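Local structure of Na Glutathione S-transferase 2 (Necator americanus, 2ON5) at residues D93-Y98 with D157-E162; I99-P104 with R129-G134. The protein probably catalyses the conjugation of glutathione to electrophilic compounds, as glutathione S-transferases do, and binds glutathione in a pocket on each subunit of its dimer. One frame throughout, in Å; residues are numbered along the deposited sequence.

Both contacts belong to the helical domain that follows the thioredoxin-like domain in glutathione S-transferases, and both start from helix 82-101. Along the chain, 93-98 comes first; 99-104 follows at once, where that helix ends and helix 103-110 begins. Helix 117-143 then brings 129-134 back beside 99-104, so contact 2 closes the shorter loop, with 24 residues between its segments. Helix 155-168 supplies 157-162 and closes contact 1 over 58 residues; the loop of contact 2 lies wholly within it. Their centres are about 9 Å apart, and Phe-132 bridges them, packing on Tyr-95, Tyr-98 and Leu-160 to join all three helices.

Contact 1 (D93-Y98 with D157-E162); sequences DQYKDY and DLCLAE. With GSH (glutathione), chain B; EDO (1,2-ethanediol), chain P.
The ring of Tyr-95 has the CB of Cys-159 over one face, in a CH-pi contact 3.9 Å from the ring centroid to CB and 17° off the normal. The sulfur stands farther off: Cys-159 SG meets the ring obliquely, 4.8 Å from its centroid, as a sulfur-aromatic contact. At the ring's edge, near its plane, lies O1 of a 1,2-ethanediol, probably from the crystallisation liquor, while Leu-160 approaches obliquely through its backbone CA, 4.5 Å from Tyr-95 CE1. With CG anti to the backbone N (chi1 175°), the ring reaches across to helix 155-168. Tyrosine suits this span, since its ring packs on a small, polarisable cysteine while its hydroxyl remains among polar partners. One water lies 3.0 Å from Tyr-95 OH and donates to Cys-159 O, also at 3.0 Å, giving the contact a polar bridge beside its apolar one.

On another side of helix 82-101, Asp-97 OD1 accepts a bond from the glutathione amino nitrogen N1 at 2.9 Å. Charge complementarity probably favours an aspartate here. Ser-64 and Trp-39 of the second subunit also hold that glutathione, so the site is shared across the dimer, as in many glutathione S-transferases. Helix 82-101 lines the dimer interface with one side and packs with another on helix 155-168, itself backed by helices 16-25 and 179-189; helix 117-143 packs on Tyr-98 and Leu-160.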
ATOM      1  N   ASP A  93      -3.033   3.873   3.330  1.00 16.19           N
ATOM      2  CA  ASP A  93      -2.357   4.096   2.056  1.00 16.60           C
ATOM      3  C   ASP A  93      -1.861   5.530   1.923  1.00 16.06           C
ATOM      4  O   ASP A  93      -0.762   5.756   1.399  1.00 15.86           O
ATOM      5  CB  ASP A  93      -3.261   3.743   0.871  1.00 17.49           C
ATOM      6  CG  ASP A  93      -3.179   2.270   0.487  1.00 21.37           C
ATOM      7  OD1 ASP A  93      -2.383   1.522   1.099  1.00 23.88           O
ATOM      8  OD2 ASP A  93      -3.916   1.866  -0.441  1.00 23.92           O
ATOM      9  N   GLN A  94      -2.639   6.496   2.388  1.00 16.20           N
ATOM     10  CA  GLN A  94      -2.161   7.891   2.385  1.00 17.13           C
ATOM     11  C   GLN A  94      -0.934   8.073   3.315  1.00 17.50           C
ATOM     12  O   GLN A  94       0.057   8.757   2.962  1.00 17.49           O
ATOM     13  CB  GLN A  94      -3.280   8.874   2.765  1.00 17.49           C
ATOM     14  CG  GLN A  94      -2.842  10.355   2.652  1.00 16.83           C
ATOM     15  CD  GLN A  94      -2.787  10.814   1.192  1.00 20.08           C
ATOM     16  OE1 GLN A  94      -3.210  10.096   0.283  1.00 19.03           O
ATOM     17  NE2 GLN A  94      -2.240  12.017   0.961  1.00 21.88           N
ATOM     18  N   TYR A  95      -1.008   7.471   4.489  1.00 17.82           N
ATOM     19  CA  TYR A  95       0.160   7.353   5.397  1.00 17.06           C
ATOM     20  C   TYR A  95       1.413   6.746   4.716  1.00 17.40           C
ATOM     21  O   TYR A  95       2.533   7.242   4.898  1.00 17.42           O
ATOM     22  CB  TYR A  95      -0.227   6.509   6.608  1.00 16.95           C
ATOM     23  CG  TYR A  95       0.957   6.224   7.536  1.00 17.24           C
ATOM     24  CD1 TYR A  95       1.432   7.209   8.403  1.00 16.40           C
ATOM     25  CD2 TYR A  95       1.593   4.976   7.520  1.00 15.61           C
ATOM     26  CE1 TYR A  95       2.546   6.940   9.277  1.00 20.05           C
ATOM     27  CE2 TYR A  95       2.705   4.689   8.374  1.00 18.06           C
ATOM     28  CZ  TYR A  95       3.165   5.678   9.236  1.00 16.72           C
ATOM     29  OH  TYR A  95       4.242   5.441  10.061  1.00 18.06           O
ATOM     30  N   LYS A  96       1.227   5.653   3.973  1.00 17.28           N
ATOM     31  CA  LYS A  96       2.307   5.001   3.242  1.00 19.63           C
ATOM     32  C   LYS A  96       2.915   5.954   2.203  1.00 19.32           C
ATOM     33  O   LYS A  96       4.148   6.013   2.082  1.00 19.21           O
ATOM     34  CB  LYS A  96       1.835   3.719   2.549  1.00 19.66           C
ATOM     35  CG  LYS A  96       2.944   2.997   1.803  1.00 23.99           C
ATOM     36  CD  LYS A  96       2.449   1.684   1.216  1.00 27.77           C
ATOM     37  CE  LYS A  96       3.493   0.613   1.403  1.00 30.26           C
ATOM     38  NZ  LYS A  96       2.840  -0.712   1.360  1.00 33.81           N
ATOM     39  N   ASP A  97       2.060   6.687   1.471  1.00 18.74           N
ATOM     40  CA  ASP A  97       2.541   7.743   0.536  1.00 18.93           C
ATOM     41  C   ASP A  97       3.409   8.794   1.246  1.00 18.70           C
ATOM     42  O   ASP A  97       4.466   9.197   0.738  1.00 17.92           O
ATOM     43  CB  ASP A  97       1.351   8.460  -0.153  1.00 19.01           C
ATOM     44  CG  ASP A  97       0.666   7.605  -1.232  1.00 20.43           C
ATOM     45  OD1 ASP A  97      -0.403   8.029  -1.741  1.00 21.78           O
ATOM     46  OD2 ASP A  97       1.183   6.518  -1.571  1.00 19.59           O
ATOM     47  N   TYR A  98       2.942   9.270   2.396  1.00 19.30           N
ATOM     48  CA  TYR A  98       3.690  10.260   3.208  1.00 18.86           C
ATOM     49  C   TYR A  98       5.038   9.718   3.667  1.00 19.67           C
ATOM     50  O   TYR A  98       6.075  10.397   3.541  1.00 18.90           O
ATOM     51  CB  TYR A  98       2.839  10.681   4.413  1.00 19.38           C
ATOM     52  CG  TYR A  98       3.598  11.333   5.570  1.00 18.65           C
ATOM     53  CD1 TYR A  98       4.026  12.661   5.490  1.00 18.35           C
ATOM     54  CD2 TYR A  98       3.853  10.622   6.746  1.00 19.33           C
ATOM     55  CE1 TYR A  98       4.713  13.270   6.556  1.00 17.55           C
ATOM     56  CE2 TYR A  98       4.521  11.215   7.816  1.00 18.65           C
ATOM     57  CZ  TYR A  98       4.956  12.540   7.713  1.00 19.50           C
ATOM     58  OH  TYR A  98       5.635  13.137   8.767  1.00 18.59           O
ATOM     59  N   ASP A 157      -4.822   4.250  13.042  1.00 15.59           N
ATOM     60  CA  ASP A 157      -4.516   5.029  14.256  1.00 16.17           C
ATOM     61  C   ASP A 157      -3.123   4.681  14.803  1.00 16.12           C
ATOM     62  O   ASP A 157      -2.341   5.566  15.176  1.00 16.07           O
ATOM     63  CB  ASP A 157      -5.568   4.813  15.332  1.00 16.33           C
ATOM     64  CG  ASP A 157      -6.939   5.316  14.905  1.00 18.96           C
ATOM     65  OD1 ASP A 157      -7.865   4.473  14.837  1.00 17.01           O
ATOM     66  OD2 ASP A 157      -7.041   6.538  14.589  1.00 17.11           O
ATOM     67  N   LEU A 158      -2.830   3.389  14.826  1.00 15.68           N
ATOM     68  CA  LEU A 158      -1.594   2.914  15.419  1.00 16.56           C
ATOM     69  C   LEU A 158      -0.439   3.422  14.590  1.00 16.58           C
ATOM     70  O   LEU A 158       0.536   3.915  15.150  1.00 15.89           O
ATOM     71  CB  LEU A 158      -1.578   1.375  15.525  1.00 17.01           C
ATOM     72  CG  LEU A 158      -2.666   0.712  16.401  1.00 15.82           C
ATOM     73  CD1 LEU A 158      -2.634  -0.834  16.358  1.00 18.77           C
ATOM     74  CD2 LEU A 158      -2.575   1.192  17.853  1.00 16.79           C
ATOM     75  N   CYS A 159      -0.583   3.355  13.256  1.00 17.23           N
ATOM     76  CA  CYS A 159       0.463   3.868  12.336  1.00 17.00           C
ATOM     77  C   CYS A 159       0.721   5.343  12.604  1.00 16.98           C
ATOM     78  O   CYS A 159       1.874   5.756  12.760  1.00 15.33           O
ATOM     79  CB  CYS A 159       0.087   3.681  10.855  1.00 16.95           C
ATOM     80  SG  CYS A 159       0.141   1.955  10.322  1.00 17.88           S
ATOM     81  N   LEU A 160      -0.340   6.150  12.621  1.00 16.65           N
ATOM     82  CA  LEU A 160      -0.140   7.596  12.804  1.00 16.64           C
ATOM     83  C   LEU A 160       0.416   7.985  14.187  1.00 16.54           C
ATOM     84  O   LEU A 160       1.375   8.792  14.270  1.00 16.85           O
ATOM     85  CB  LEU A 160      -1.422   8.384  12.493  1.00 16.71           C
ATOM     86  CG  LEU A 160      -1.288   9.903  12.553  1.00 16.53           C
ATOM     87  CD1 LEU A 160      -0.355  10.426  11.455  1.00 14.93           C
ATOM     88  CD2 LEU A 160      -2.675  10.544  12.513  1.00 15.21           C
ATOM     89  N   ALA A 161      -0.210   7.478  15.252  1.00 16.47           N
ATOM     90  CA  ALA A 161       0.217   7.773  16.643  1.00 17.01           C
ATOM     91  C   ALA A 161       1.683   7.363  16.846  1.00 17.27           C
ATOM     92  O   ALA A 161       2.499   8.100  17.451  1.00 17.30           O
ATOM     93  CB  ALA A 161      -0.693   7.027  17.665  1.00 15.95           C
ATOM     94  N   GLU A 162       2.034   6.190  16.334  1.00 17.55           N
ATOM     95  CA  GLU A 162       3.433   5.701  16.451  1.00 18.02           C
ATOM     96  C   GLU A 162       4.414   6.613  15.708  1.00 18.53           C
ATOM     97  O   GLU A 162       5.422   7.023  16.267  1.00 18.18           O
ATOM     98  CB  GLU A 162       3.564   4.238  15.994  1.00 18.23           C
ATOM     99  CG  GLU A 162       4.986   3.685  15.971  1.00 20.02           C
ATOM    100  CD  GLU A 162       5.738   3.859  17.290  1.00 21.30           C
ATOM    101  OE1 GLU A 162       5.163   3.623  18.378  1.00 20.53           O
ATOM    102  OE2 GLU A 162       6.925   4.191  17.221  1.00 20.37           O
TER
HETATM  103  N1  GSH B 999      -1.241   6.006  -3.667  1.00 32.04           N
HETATM  104  CA1 GSH B 999      -1.774   6.420  -4.981  1.00 33.54           C
HETATM  105  C1  GSH B 999      -3.000   5.569  -5.295  1.00 29.57           C
HETATM  106  O11 GSH B 999      -4.152   5.976  -5.558  1.00 23.47           O
HETATM  107  O12 GSH B 999      -2.807   4.353  -5.303  1.00 31.46           O
HETATM  108  CB1 GSH B 999      -1.890   7.955  -5.088  1.00 34.58           C
HETATM  109  CG1 GSH B 999      -2.865   8.511  -6.126  1.00 33.51           C
HETATM  110  CD1 GSH B 999      -2.163   9.357  -7.183  1.00 35.05           C
HETATM  111  OE1 GSH B 999      -0.759   9.519  -7.215  1.00 33.22           O
HETATM  112  N2  GSH B 999      -2.963   9.928  -8.086  1.00 35.57           N
HETATM  113  CA2 GSH B 999      -2.478  10.770  -9.168  1.00 36.36           C
HETATM  114  C2  GSH B 999      -2.959  12.197  -9.084  1.00 34.70           C
HETATM  115  O2  GSH B 999      -4.173  12.484  -8.464  1.00 30.07           O
HETATM  116  CB2 GSH B 999      -2.965  10.138 -10.454  1.00 39.46           C
HETATM  117  SG2 GSH B 999      -1.909   8.769 -10.970  1.00 46.55           S
HETATM  118  N3  GSH B 999      -2.196  13.163  -9.617  1.00 35.79           N
HETATM  119  CA3 GSH B 999      -2.678  14.521  -9.798  1.00 36.32           C
HETATM  120  C3  GSH B 999      -2.470  15.436  -8.607  1.00 37.07           C
HETATM  121  O31 GSH B 999      -2.890  16.623  -8.641  1.00 38.41           O
HETATM  122  O32 GSH B 999      -1.882  15.043  -7.577  1.00 36.22           O
HETATM  123  C1  EDO P 426       6.129   2.939   8.163  1.00 27.69           C
HETATM  124  O1  EDO P 426       5.797   3.855   9.190  1.00 24.44           O
HETATM  125  C2  EDO P 426       4.844   2.419   7.531  1.00 25.44           C
HETATM  126  O2  EDO P 426       4.855   2.815   6.178  1.00 29.63           O
HETATM  127  O   HOH W   1       4.209   3.826  12.586  1.00 21.60           O

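Contact 2 (I99-P104 with R129-G134); sequences INEIRP and REKFFG. With EDO (1,2-ethanediol), chain I.
Between Glu-101 and Lys-131 the backbones stand well apart, and the contact is bridged by two long side chains. Segment 99-104 holds a break between helices: Ile-102 leaves helical geometry and is at once the N-cap position of helix 103-110. Pro-104, early in that helix, suits a turn where its missing N-H costs no helical bond. Segment 129-134 is helical throughout, with Phe-133 N bonded to Arg-129 O at 2.7 Å.

Lys-131 NZ donates to Glu-101 OE1 at 2.6 Å in a salt bridge. The ammonium arrives on the syn lone pair of OE1, the one facing OE2, but OE2 remains farther, 3.4 Å from NZ, making the grip one-sided. Glu-101 is extended beyond CG, whereas Lys-131 bends at chi3 (-69°), and the two side chains meet at about a right angle. Long, flexible, oppositely charged residues suit this surface position, because they can span the separation and keep their charged ends at the protein surface.

Farther round helix 117-143, Arg-129 CB sits over the centre of the Phe-133 ring, 3.9 Å above its plane. The guanidinium leads away from 99-104: Arg-129 NH2 donates to O2 of a 1,2-ethanediol at 2.7 Å, with an N-H...O angle of 166°. Arg-129 NE is held by Ile-174 O.

Near the break, Ile-102 packs on His-163, and Phe-132 of helix 117-143 packs on Leu-160, both residues of helix 155-168. The arrangement is an interhelical salt bridge at the surface of the all-helical C-terminal domain of the glutathione S-transferase fold.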
ATOM      1  N   ILE A  99       5.035   8.499   4.192  1.00 18.85           N
ATOM      2  CA  ILE A  99       6.270   7.842   4.586  1.00 20.27           C
ATOM      3  C   ILE A  99       7.270   7.683   3.428  1.00 21.06           C
ATOM      4  O   ILE A  99       8.488   7.821   3.612  1.00 20.37           O
ATOM      5  CB  ILE A  99       5.978   6.484   5.265  1.00 19.78           C
ATOM      6  CG1 ILE A  99       5.214   6.697   6.598  1.00 18.60           C
ATOM      7  CG2 ILE A  99       7.289   5.647   5.435  1.00 21.63           C
ATOM      8  CD1 ILE A  99       5.952   7.496   7.665  1.00 21.19           C
ATOM      9  N   ASN A 100       6.754   7.378   2.239  1.00 21.74           N
ATOM     10  CA  ASN A 100       7.588   7.323   1.066  1.00 23.43           C
ATOM     11  C   ASN A 100       8.229   8.694   0.785  1.00 22.90           C
ATOM     12  O   ASN A 100       9.437   8.784   0.495  1.00 23.06           O
ATOM     13  CB  ASN A 100       6.799   6.838  -0.142  1.00 23.62           C
ATOM     14  CG  ASN A 100       7.680   6.654  -1.354  1.00 29.05           C
ATOM     15  OD1 ASN A 100       8.525   5.750  -1.386  1.00 32.26           O
ATOM     16  ND2 ASN A 100       7.511   7.530  -2.358  1.00 30.58           N
ATOM     17  N   GLU A 101       7.424   9.743   0.907  1.00 22.37           N
ATOM     18  CA  GLU A 101       7.888  11.115   0.754  1.00 23.34           C
ATOM     19  C   GLU A 101       9.039  11.449   1.706  1.00 22.29           C
ATOM     20  O   GLU A 101      10.018  12.081   1.299  1.00 22.71           O
ATOM     21  CB  GLU A 101       6.732  12.091   0.947  1.00 22.60           C
ATOM     22  CG  GLU A 101       7.069  13.544   0.667  1.00 26.09           C
ATOM     23  CD  GLU A 101       5.828  14.417   0.470  1.00 26.36           C
ATOM     24  OE1 GLU A 101       5.992  15.616   0.163  1.00 31.44           O
ATOM     25  OE2 GLU A 101       4.688  13.918   0.635  1.00 29.91           O
ATOM     26  N   ILE A 102       8.930  11.030   2.962  1.00 21.93           N
ATOM     27  CA  ILE A 102       9.973  11.332   3.969  1.00 21.75           C
ATOM     28  C   ILE A 102      11.050  10.241   4.159  1.00 22.52           C
ATOM     29  O   ILE A 102      11.884  10.326   5.091  1.00 22.15           O
ATOM     30  CB  ILE A 102       9.342  11.754   5.325  1.00 21.37           C
ATOM     31  CG1 ILE A 102       8.570  10.581   5.959  1.00 21.94           C
ATOM     32  CG2 ILE A 102       8.451  13.011   5.134  1.00 20.14           C
ATOM     33  CD1 ILE A 102       8.310  10.717   7.456  1.00 20.91           C
ATOM     34  N   ARG A 103      11.054   9.239   3.272  1.00 23.29           N
ATOM     35  CA  ARG A 103      12.049   8.149   3.333  1.00 24.87           C
ATOM     36  C   ARG A 103      13.526   8.593   3.525  1.00 23.83           C
ATOM     37  O   ARG A 103      14.243   7.980   4.311  1.00 22.97           O
ATOM     38  CB  ARG A 103      11.945   7.207   2.133  1.00 24.96           C
ATOM     39  CG  ARG A 103      12.908   6.015   2.245  1.00 27.43           C
ATOM     40  CD  ARG A 103      12.953   5.115   0.985  1.00 29.03           C
ATOM     41  NE  ARG A 103      11.674   4.987   0.289  1.00 38.57           N
ATOM     42  CZ  ARG A 103      10.687   4.151   0.624  1.00 41.35           C
ATOM     43  NH1 ARG A 103      10.792   3.362   1.693  1.00 44.27           N
ATOM     44  NH2 ARG A 103       9.578   4.114  -0.113  1.00 41.31           N
ATOM     45  N   PRO A 104      13.971   9.646   2.809  1.00 23.98           N
ATOM     46  CA  PRO A 104      15.354  10.137   3.033  1.00 23.96           C
ATOM     47  C   PRO A 104      15.636  10.524   4.487  1.00 23.92           C
ATOM     48  O   PRO A 104      16.748  10.280   4.995  1.00 23.56           O
ATOM     49  CB  PRO A 104      15.439  11.367   2.110  1.00 23.13           C
ATOM     50  CG  PRO A 104      14.451  11.089   1.035  1.00 24.63           C
ATOM     51  CD  PRO A 104      13.301  10.412   1.743  1.00 23.02           C
ATOM     52  N   ARG A 129       4.517  16.913   6.141  1.00 20.26           N
ATOM     53  CA  ARG A 129       3.527  16.664   7.184  1.00 20.34           C
ATOM     54  C   ARG A 129       2.443  17.750   7.168  1.00 20.19           C
ATOM     55  O   ARG A 129       1.320  17.512   7.596  1.00 19.50           O
ATOM     56  CB  ARG A 129       4.171  16.480   8.580  1.00 20.19           C
ATOM     57  CG  ARG A 129       4.711  17.758   9.252  1.00 20.00           C
ATOM     58  CD  ARG A 129       3.579  18.585   9.849  1.00 19.26           C
ATOM     59  NE  ARG A 129       3.973  19.601  10.832  1.00 22.67           N
ATOM     60  CZ  ARG A 129       4.400  20.822  10.517  1.00 25.06           C
ATOM     61  NH1 ARG A 129       4.586  21.146   9.239  1.00 21.07           N
ATOM     62  NH2 ARG A 129       4.688  21.701  11.482  1.00 25.21           N
ATOM     63  N   GLU A 130       2.775  18.948   6.675  1.00 20.32           N
ATOM     64  CA  GLU A 130       1.752  20.002   6.512  1.00 21.64           C
ATOM     65  C   GLU A 130       0.590  19.518   5.622  1.00 21.31           C
ATOM     66  O   GLU A 130      -0.603  19.737   5.950  1.00 21.18           O
ATOM     67  CB  GLU A 130       2.377  21.294   5.942  1.00 22.35           C
ATOM     68  CG  GLU A 130       1.366  22.365   5.540  1.00 27.73           C
ATOM     69  CD  GLU A 130       0.811  23.149   6.726  1.00 33.42           C
ATOM     70  OE1 GLU A 130       1.510  23.248   7.756  1.00 38.31           O
ATOM     71  OE2 GLU A 130      -0.331  23.669   6.638  1.00 36.36           O
ATOM     72  N   LYS A 131       0.938  18.877   4.503  1.00 21.00           N
ATOM     73  CA  LYS A 131      -0.056  18.302   3.577  1.00 21.44           C
ATOM     74  C   LYS A 131      -0.729  17.117   4.245  1.00 20.68           C
ATOM     75  O   LYS A 131      -1.951  17.041   4.286  1.00 20.27           O
ATOM     76  CB  LYS A 131       0.591  17.814   2.277  1.00 20.88           C
ATOM     77  CG  LYS A 131       1.096  18.924   1.321  1.00 23.83           C
ATOM     78  CD  LYS A 131       1.867  18.344   0.111  1.00 24.02           C
ATOM     79  CE  LYS A 131       3.205  17.729   0.534  1.00 25.60           C
ATOM     80  NZ  LYS A 131       3.882  17.003  -0.593  1.00 26.46           N
ATOM     81  N   PHE A 132       0.087  16.196   4.767  1.00 20.06           N
ATOM     82  CA  PHE A 132      -0.441  14.932   5.293  1.00 20.11           C
ATOM     83  C   PHE A 132      -1.370  15.130   6.493  1.00 19.92           C
ATOM     84  O   PHE A 132      -2.512  14.639   6.482  1.00 19.21           O
ATOM     85  CB  PHE A 132       0.689  13.952   5.591  1.00 19.34           C
ATOM     86  CG  PHE A 132       0.220  12.658   6.216  1.00 20.80           C
ATOM     87  CD1 PHE A 132       0.770  12.227   7.403  1.00 18.79           C
ATOM     88  CD2 PHE A 132      -0.780  11.893   5.615  1.00 19.69           C
ATOM     89  CE1 PHE A 132       0.325  11.055   8.003  1.00 20.28           C
ATOM     90  CE2 PHE A 132      -1.210  10.698   6.185  1.00 20.45           C
ATOM     91  CZ  PHE A 132      -0.660  10.283   7.392  1.00 18.99           C
ATOM     92  N   PHE A 133      -0.885  15.875   7.499  1.00 19.33           N
ATOM     93  CA  PHE A 133      -1.651  16.152   8.723  1.00 19.28           C
ATOM     94  C   PHE A 133      -2.924  16.934   8.387  1.00 19.74           C
ATOM     95  O   PHE A 133      -3.910  16.895   9.127  1.00 19.87           O
ATOM     96  CB  PHE A 133      -0.813  16.945   9.729  1.00 18.36           C
ATOM     97  CG  PHE A 133       0.290  16.147  10.421  1.00 17.34           C
ATOM     98  CD1 PHE A 133       0.626  14.854  10.021  1.00 17.55           C
ATOM     99  CD2 PHE A 133       0.987  16.720  11.485  1.00 16.24           C
ATOM    100  CE1 PHE A 133       1.647  14.179  10.672  1.00 19.16           C
ATOM    101  CE2 PHE A 133       2.041  16.066  12.117  1.00 16.12           C
ATOM    102  CZ  PHE A 133       2.354  14.793  11.724  1.00 19.14           C
ATOM    103  N   GLY A 134      -2.893  17.674   7.283  1.00 19.88           N
ATOM    104  CA  GLY A 134      -4.083  18.403   6.812  1.00 20.12           C
ATOM    105  C   GLY A 134      -5.197  17.439   6.418  1.00 20.08           C
ATOM    106  O   GLY A 134      -6.359  17.662   6.746  1.00 20.40           O
TER
HETATM  107  C1  EDO I 419       5.431  24.150   8.743  1.00 41.61           C
HETATM  108  O1  EDO I 419       4.099  23.807   8.310  1.00 40.55           O
HETATM  109  C2  EDO I 419       5.402  24.964  10.041  1.00 41.90           C
HETATM  110  O2  EDO I 419       5.813  24.185  11.178  1.00 39.78           O